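Local coordinates for ABC transporter, periplasmic substrate-binding protein (Thermotoga maritima, PDB 2HPG) that probably captures a solute in the periplasm and delivers it to a tripartite ATP-independent (TRAP) transporter, at residues Leu202-Gly210 / Glu269-Lys279. Residues are numbered along the deposited sequence; the frame is centred on the assembly and turned at random.
Sequences LTYANVYNG and EEEYKQKCIEK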
ATOM      1  N   LEU A 202      -2.930  -1.645  11.472  1.00 13.22           N
ATOM      2  CA  LEU A 202      -3.948  -1.511  10.429  1.00 13.18           C
ATOM      3  C   LEU A 202      -4.401  -0.063  10.318  1.00 12.55           C
ATOM      4  O   LEU A 202      -4.048   0.768  11.132  1.00 11.52           O
ATOM      5  CB  LEU A 202      -5.173  -2.380  10.775  1.00 14.20           C
ATOM      6  CG  LEU A 202      -5.008  -3.905  10.772  1.00 13.61           C
ATOM      7  CD1 LEU A 202      -6.260  -4.590  11.348  1.00 15.13           C
ATOM      8  CD2 LEU A 202      -4.699  -4.487   9.387  1.00 10.69           C
ATOM      9  N   THR A 203      -5.201   0.229   9.294  1.00 13.61           N
ATOM     10  CA  THR A 203      -5.908   1.489   9.201  1.00 13.54           C
ATOM     11  C   THR A 203      -7.215   1.413  10.000  1.00 14.88           C
ATOM     12  O   THR A 203      -7.648   0.330  10.350  1.00 15.42           O
ATOM     13  CB  THR A 203      -6.287   1.755   7.762  1.00 13.68           C
ATOM     14  OG1 THR A 203      -7.236   0.771   7.364  1.00 12.67           O
ATOM     15  CG2 THR A 203      -5.042   1.678   6.868  1.00 12.15           C
ATOM     16  N   TYR A 204      -7.832   2.565  10.278  1.00 14.96           N
ATOM     17  CA  TYR A 204      -9.093   2.605  11.014  1.00 15.53           C
ATOM     18  C   TYR A 204     -10.223   1.921  10.220  1.00 15.30           C
ATOM     19  O   TYR A 204     -11.103   1.287  10.798  1.00 15.67           O
ATOM     20  CB  TYR A 204      -9.471   4.059  11.337  1.00 15.82           C
ATOM     21  CG  TYR A 204      -8.748   4.688  12.538  1.00 15.65           C
ATOM     22  CD1 TYR A 204      -9.161   4.424  13.829  1.00 14.53           C
ATOM     23  CD2 TYR A 204      -7.678   5.572  12.365  1.00 15.41           C
ATOM     24  CE1 TYR A 204      -8.573   5.025  14.897  1.00 15.24           C
ATOM     25  CE2 TYR A 204      -7.065   6.172  13.455  1.00 14.95           C
ATOM     26  CZ  TYR A 204      -7.511   5.876  14.719  1.00 16.23           C
ATOM     27  OH  TYR A 204      -6.933   6.428  15.850  1.00 15.87           O
ATOM     28  N   ALA A 205     -10.214   2.060   8.899  1.00 16.59           N
ATOM     29  CA  ALA A 205     -11.189   1.362   8.032  1.00 16.28           C
ATOM     30  C   ALA A 205     -11.086  -0.153   8.196  1.00 16.75           C
ATOM     31  O   ALA A 205     -12.093  -0.837   8.336  1.00 16.09           O
ATOM     32  CB  ALA A 205     -10.971   1.750   6.566  1.00 17.05           C
ATOM     33  N   ASN A 206      -9.859  -0.673   8.169  1.00 16.89           N
ATOM     34  CA  ASN A 206      -9.628  -2.114   8.354  1.00 16.74           C
ATOM     35  C   ASN A 206     -10.163  -2.549   9.709  1.00 16.31           C
ATOM     36  O   ASN A 206     -10.849  -3.572   9.833  1.00 17.12           O
ATOM     37  CB  ASN A 206      -8.127  -2.451   8.365  1.00 16.47           C
ATOM     38  CG  ASN A 206      -7.432  -2.268   7.021  1.00 19.71           C
ATOM     39  OD1 ASN A 206      -8.049  -2.304   5.951  1.00 23.02           O
ATOM     40  ND2 ASN A 206      -6.123  -2.064   7.077  1.00 17.21           N
ATOM     41  N   VAL A 207      -9.816  -1.791  10.746  1.00 15.57           N
ATOM     42  CA  VAL A 207     -10.228  -2.138  12.109  1.00 15.33           C
ATOM     43  C   VAL A 207     -11.746  -2.083  12.221  1.00 16.07           C
ATOM     44  O   VAL A 207     -12.368  -2.991  12.770  1.00 17.09           O
ATOM     45  CB  VAL A 207      -9.605  -1.207  13.164  1.00 14.85           C
ATOM     46  CG1 VAL A 207     -10.226  -1.467  14.560  1.00 14.33           C
ATOM     47  CG2 VAL A 207      -8.069  -1.380  13.192  1.00 14.08           C
ATOM     48  N   TYR A 208     -12.355  -1.031  11.690  1.00 16.01           N
ATOM     49  CA  TYR A 208     -13.808  -0.901  11.812  1.00 16.45           C
ATOM     50  C   TYR A 208     -14.584  -1.966  11.003  1.00 16.84           C
ATOM     51  O   TYR A 208     -15.531  -2.617  11.506  1.00 16.62           O
ATOM     52  CB  TYR A 208     -14.281   0.491  11.393  1.00 17.24           C
ATOM     53  CG  TYR A 208     -15.779   0.679  11.673  1.00 17.14           C
ATOM     54  CD1 TYR A 208     -16.223   0.966  12.944  1.00 18.66           C
ATOM     55  CD2 TYR A 208     -16.725   0.553  10.654  1.00 19.69           C
ATOM     56  CE1 TYR A 208     -17.590   1.120  13.219  1.00 18.50           C
ATOM     57  CE2 TYR A 208     -18.091   0.702  10.906  1.00 18.92           C
ATOM     58  CZ  TYR A 208     -18.510   0.991  12.202  1.00 20.28           C
ATOM     59  OH  TYR A 208     -19.866   1.163  12.508  1.00 23.15           O
ATOM     60  N   ASN A 209     -14.239  -2.095   9.733  1.00 16.63           N
ATOM     61  CA  ASN A 209     -14.932  -3.031   8.845  1.00 16.65           C
ATOM     62  C   ASN A 209     -14.713  -4.490   9.267  1.00 16.49           C
ATOM     63  O   ASN A 209     -15.552  -5.330   9.019  1.00 16.28           O
ATOM     64  CB  ASN A 209     -14.503  -2.816   7.397  1.00 17.06           C
ATOM     65  CG  ASN A 209     -15.019  -1.502   6.826  1.00 18.47           C
ATOM     66  OD1 ASN A 209     -16.117  -1.054   7.162  1.00 21.11           O
ATOM     67  ND2 ASN A 209     -14.244  -0.894   5.945  1.00 21.20           N
ATOM     68  N   GLY A 210     -13.584  -4.789   9.886  1.00 16.08           N
ATOM     69  CA  GLY A 210     -13.364  -6.130  10.432  1.00 16.07           C
ATOM     70  C   GLY A 210     -13.987  -6.398  11.800  1.00 16.30           C
ATOM     71  O   GLY A 210     -13.832  -7.523  12.347  1.00 15.67           O
ATOM     72  N   GLU A 269     -10.598   8.045   6.683  1.00 17.85           N
ATOM     73  CA  GLU A 269      -9.912   7.559   7.869  1.00 18.16           C
ATOM     74  C   GLU A 269     -10.335   8.302   9.136  1.00 18.35           C
ATOM     75  O   GLU A 269     -10.388   7.708  10.214  1.00 18.91           O
ATOM     76  CB  GLU A 269      -8.402   7.642   7.686  1.00 18.59           C
ATOM     77  CG  GLU A 269      -7.805   6.419   6.985  1.00 19.63           C
ATOM     78  CD  GLU A 269      -7.947   5.121   7.805  1.00 17.52           C
ATOM     79  OE1 GLU A 269      -7.283   4.967   8.855  1.00 18.58           O
ATOM     80  OE2 GLU A 269      -8.697   4.228   7.363  1.00 16.59           O
ATOM     81  N   GLU A 270     -10.618   9.600   8.988  1.00 18.39           N
ATOM     82  CA  GLU A 270     -11.135  10.427  10.074  1.00 19.04           C
ATOM     83  C   GLU A 270     -12.528   9.940  10.518  1.00 19.14           C
ATOM     84  O   GLU A 270     -12.795   9.840  11.726  1.00 18.52           O
ATOM     85  CB  GLU A 270     -11.213  11.906   9.661  1.00 19.63           C
ATOM     86  CG  GLU A 270      -9.864  12.630   9.531  1.00 20.95           C
ATOM     87  CD  GLU A 270      -9.012  12.208   8.329  1.00 25.04           C
ATOM     88  OE1 GLU A 270      -9.493  11.441   7.461  1.00 27.10           O
ATOM     89  OE2 GLU A 270      -7.842  12.668   8.256  1.00 24.09           O
ATOM     90  N   GLU A 271     -13.398   9.621   9.556  1.00 19.53           N
ATOM     91  CA  GLU A 271     -14.743   9.135   9.868  1.00 19.95           C
ATOM     92  C   GLU A 271     -14.711   7.813  10.580  1.00 19.29           C
ATOM     93  O   GLU A 271     -15.475   7.590  11.496  1.00 19.18           O
ATOM     94  CB  GLU A 271     -15.562   8.949   8.605  1.00 20.96           C
ATOM     95  CG  GLU A 271     -15.846  10.210   7.872  1.00 23.26           C
ATOM     96  CD  GLU A 271     -16.669   9.968   6.618  1.00 24.97           C
ATOM     97  OE1 GLU A 271     -16.400  10.650   5.607  1.00 32.56           O
ATOM     98  OE2 GLU A 271     -17.578   9.111   6.641  1.00 29.86           O
ATOM     99  N   TYR A 272     -13.842   6.918  10.121  1.00 17.96           N
ATOM    100  CA  TYR A 272     -13.690   5.604  10.734  1.00 16.95           C
ATOM    101  C   TYR A 272     -13.097   5.694  12.125  1.00 15.74           C
ATOM    102  O   TYR A 272     -13.476   4.924  12.993  1.00 16.12           O
ATOM    103  CB  TYR A 272     -12.838   4.697   9.847  1.00 17.61           C
ATOM    104  CG  TYR A 272     -13.580   4.086   8.678  1.00 17.57           C
ATOM    105  CD1 TYR A 272     -14.651   3.222   8.888  1.00 16.38           C
ATOM    106  CD2 TYR A 272     -13.189   4.334   7.380  1.00 15.80           C
ATOM    107  CE1 TYR A 272     -15.330   2.644   7.829  1.00 18.34           C
ATOM    108  CE2 TYR A 272     -13.846   3.749   6.298  1.00 18.78           C
ATOM    109  CZ  TYR A 272     -14.928   2.908   6.536  1.00 19.93           C
ATOM    110  OH  TYR A 272     -15.584   2.329   5.480  1.00 21.48           O
ATOM    111  N   LYS A 273     -12.191   6.647  12.343  1.00 15.05           N
ATOM    112  CA  LYS A 273     -11.681   6.934  13.691  1.00 15.13           C
ATOM    113  C   LYS A 273     -12.820   7.266  14.634  1.00 15.08           C
ATOM    114  O   LYS A 273     -12.908   6.706  15.723  1.00 13.40           O
ATOM    115  CB  LYS A 273     -10.656   8.088  13.667  1.00 14.91           C
ATOM    116  CG  LYS A 273     -10.027   8.404  15.033  1.00 14.14           C
ATOM    117  CD  LYS A 273      -8.891   9.411  14.923  1.00 15.64           C
ATOM    118  CE  LYS A 273      -8.293   9.736  16.288  1.00 15.31           C
ATOM    119  NZ  LYS A 273      -7.153  10.677  16.187  1.00 12.81           N
ATOM    120  N   GLN A 274     -13.701   8.166  14.200  1.00 15.36           N
ATOM    121  CA  GLN A 274     -14.878   8.531  14.997  1.00 16.41           C
ATOM    122  C   GLN A 274     -15.778   7.341  15.250  1.00 16.76           C
ATOM    123  O   GLN A 274     -16.325   7.199  16.365  1.00 18.65           O
ATOM    124  CB  GLN A 274     -15.720   9.630  14.310  1.00 16.22           C
ATOM    125  CG  GLN A 274     -15.053  10.966  14.095  1.00 19.12           C
ATOM    126  CD  GLN A 274     -14.407  11.556  15.324  1.00 20.63           C
ATOM    127  OE1 GLN A 274     -13.429  11.022  15.837  1.00 22.10           O
ATOM    128  NE2 GLN A 274     -14.920  12.698  15.780  1.00 21.88           N
ATOM    129  N   LYS A 275     -15.976   6.502  14.233  1.00 16.98           N
ATOM    130  CA  LYS A 275     -16.795   5.291  14.419  1.00 16.34           C
ATOM    131  C   LYS A 275     -16.154   4.330  15.397  1.00 16.06           C
ATOM    132  O   LYS A 275     -16.843   3.689  16.167  1.00 15.08           O
ATOM    133  CB  LYS A 275     -17.036   4.578  13.089  1.00 17.30           C
ATOM    134  CG  LYS A 275     -18.015   5.299  12.195  1.00 17.23           C
ATOM    135  CD  LYS A 275     -18.012   4.772  10.813  1.00 18.13           C
ATOM    136  CE  LYS A 275     -19.334   5.097  10.113  1.00 23.03           C
ATOM    137  NZ  LYS A 275     -19.203   5.081   8.624  1.00 26.40           N
ATOM    138  N   CYS A 276     -14.831   4.222  15.378  1.00 15.11           N
ATOM    139  CA  CYS A 276     -14.124   3.323  16.298  1.00 14.96           C
ATOM    140  C   CYS A 276     -14.222   3.811  17.745  1.00 15.28           C
ATOM    141  O   CYS A 276     -14.412   3.025  18.677  1.00 15.07           O
ATOM    142  CB  CYS A 276     -12.644   3.184  15.907  1.00 15.36           C
ATOM    143  SG  CYS A 276     -12.309   2.093  14.460  1.00 15.03           S
ATOM    144  N   ILE A 277     -14.050   5.114  17.926  1.00 15.30           N
ATOM    145  CA  ILE A 277     -14.275   5.765  19.218  1.00 15.58           C
ATOM    146  C   ILE A 277     -15.689   5.471  19.694  1.00 16.05           C
ATOM    147  O   ILE A 277     -15.892   5.044  20.820  1.00 15.97           O
ATOM    148  CB  ILE A 277     -14.024   7.289  19.138  1.00 16.22           C
ATOM    149  CG1 ILE A 277     -12.531   7.567  18.963  1.00 13.84           C
ATOM    150  CG2 ILE A 277     -14.484   8.001  20.417  1.00 14.77           C
ATOM    151  CD1 ILE A 277     -12.188   9.048  18.801  1.00 15.33           C
ATOM    152  N   GLU A 278     -16.658   5.633  18.809  1.00 16.59           N
ATOM    153  CA  GLU A 278     -18.048   5.319  19.141  1.00 17.44           C
ATOM    154  C   GLU A 278     -18.330   3.836  19.442  1.00 18.27           C
ATOM    155  O   GLU A 278     -19.371   3.510  20.011  1.00 18.12           O
ATOM    156  CB  GLU A 278     -18.948   5.834  18.028  1.00 17.30           C
ATOM    157  CG  GLU A 278     -18.900   7.355  17.955  1.00 18.22           C
ATOM    158  CD  GLU A 278     -19.204   7.937  16.593  1.00 19.71           C
ATOM    159  OE1 GLU A 278     -19.499   7.200  15.625  1.00 22.39           O
ATOM    160  OE2 GLU A 278     -19.128   9.177  16.486  1.00 21.97           O
ATOM    161  N   LYS A 279     -17.416   2.946  19.058  1.00 18.48           N
ATOM    162  CA  LYS A 279     -17.520   1.523  19.389  1.00 19.33           C
ATOM    163  C   LYS A 279     -16.699   1.178  20.609  1.00 19.72           C
ATOM    164  O   LYS A 279     -16.610   0.022  20.989  1.00 21.13           O
ATOM    165  CB  LYS A 279     -17.104   0.652  18.194  1.00 19.08           C
ATOM    166  CG  LYS A 279     -18.049   0.742  17.031  1.00 19.48           C
ATOM    167  CD  LYS A 279     -19.381   0.055  17.361  1.00 21.26           C
ATOM    168  CE  LYS A 279     -20.361   0.175  16.217  1.00 21.78           C
ATOM    169  NZ  LYS A 279     -21.579  -0.672  16.428  1.00 23.00           N
TER
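Glu269 OE1 accepts from Tyr204 N at 2.8 Å through its syn lone pair, while OE2 of the same carboxylate takes Ala205 N at 3.1 Å, about 22° out of the carboxylate plane. A bend at chi2 brings the acid back to these amides. Thr203 is the N-cap, its OG1 accepting from Asn206 N, so Glu269 and Thr203 together satisfy three N-H groups at the start of helix 204-209, where the helix dipole would probably favour a negative charge.

Beyond the carboxylate, tyrosines fill the interface. Lys273 runs alongside Tyr204, pointing the same way, its CB in a CH-pi contact 3.8 Å from the Tyr204 ring centroid, over one face; Cys276 SG makes a sulfur-aromatic contact at the ring edge, 4.0 Å from Tyr204 CD1. Tyr204 OH is hydrogen-bonded to Glu221 OE2 on strand 218-234, and Lys273 NZ forms a salt bridge to the same oxygen. Replacing Tyr204 with an alanine would probably leave the Lys273 methylenes without their aromatic cover and cost Glu221 one of these two partners.

Tyr272 turns a ring face to Ala205, whose CB reaches Tyr272 CD2 at 3.5 Å. One turn beyond Tyr204, Tyr208 has CG anti to its backbone N (chi1 -173°), which swings the ring across the Lys275 side chain, with Lys275 CB 3.5 Å from Tyr208 CE1. The Tyr208 and Tyr272 rings meet obliquely.

The axes of segments 204-209 and 269-278 cross at 41°, setting the short helix that follows strand 199-202 of this family 7 solute-binding protein against the C-terminal part of helix 243-278, with Met219 of strand 218-234 and Val283 of strand 282-284 against the Tyr204 side chain.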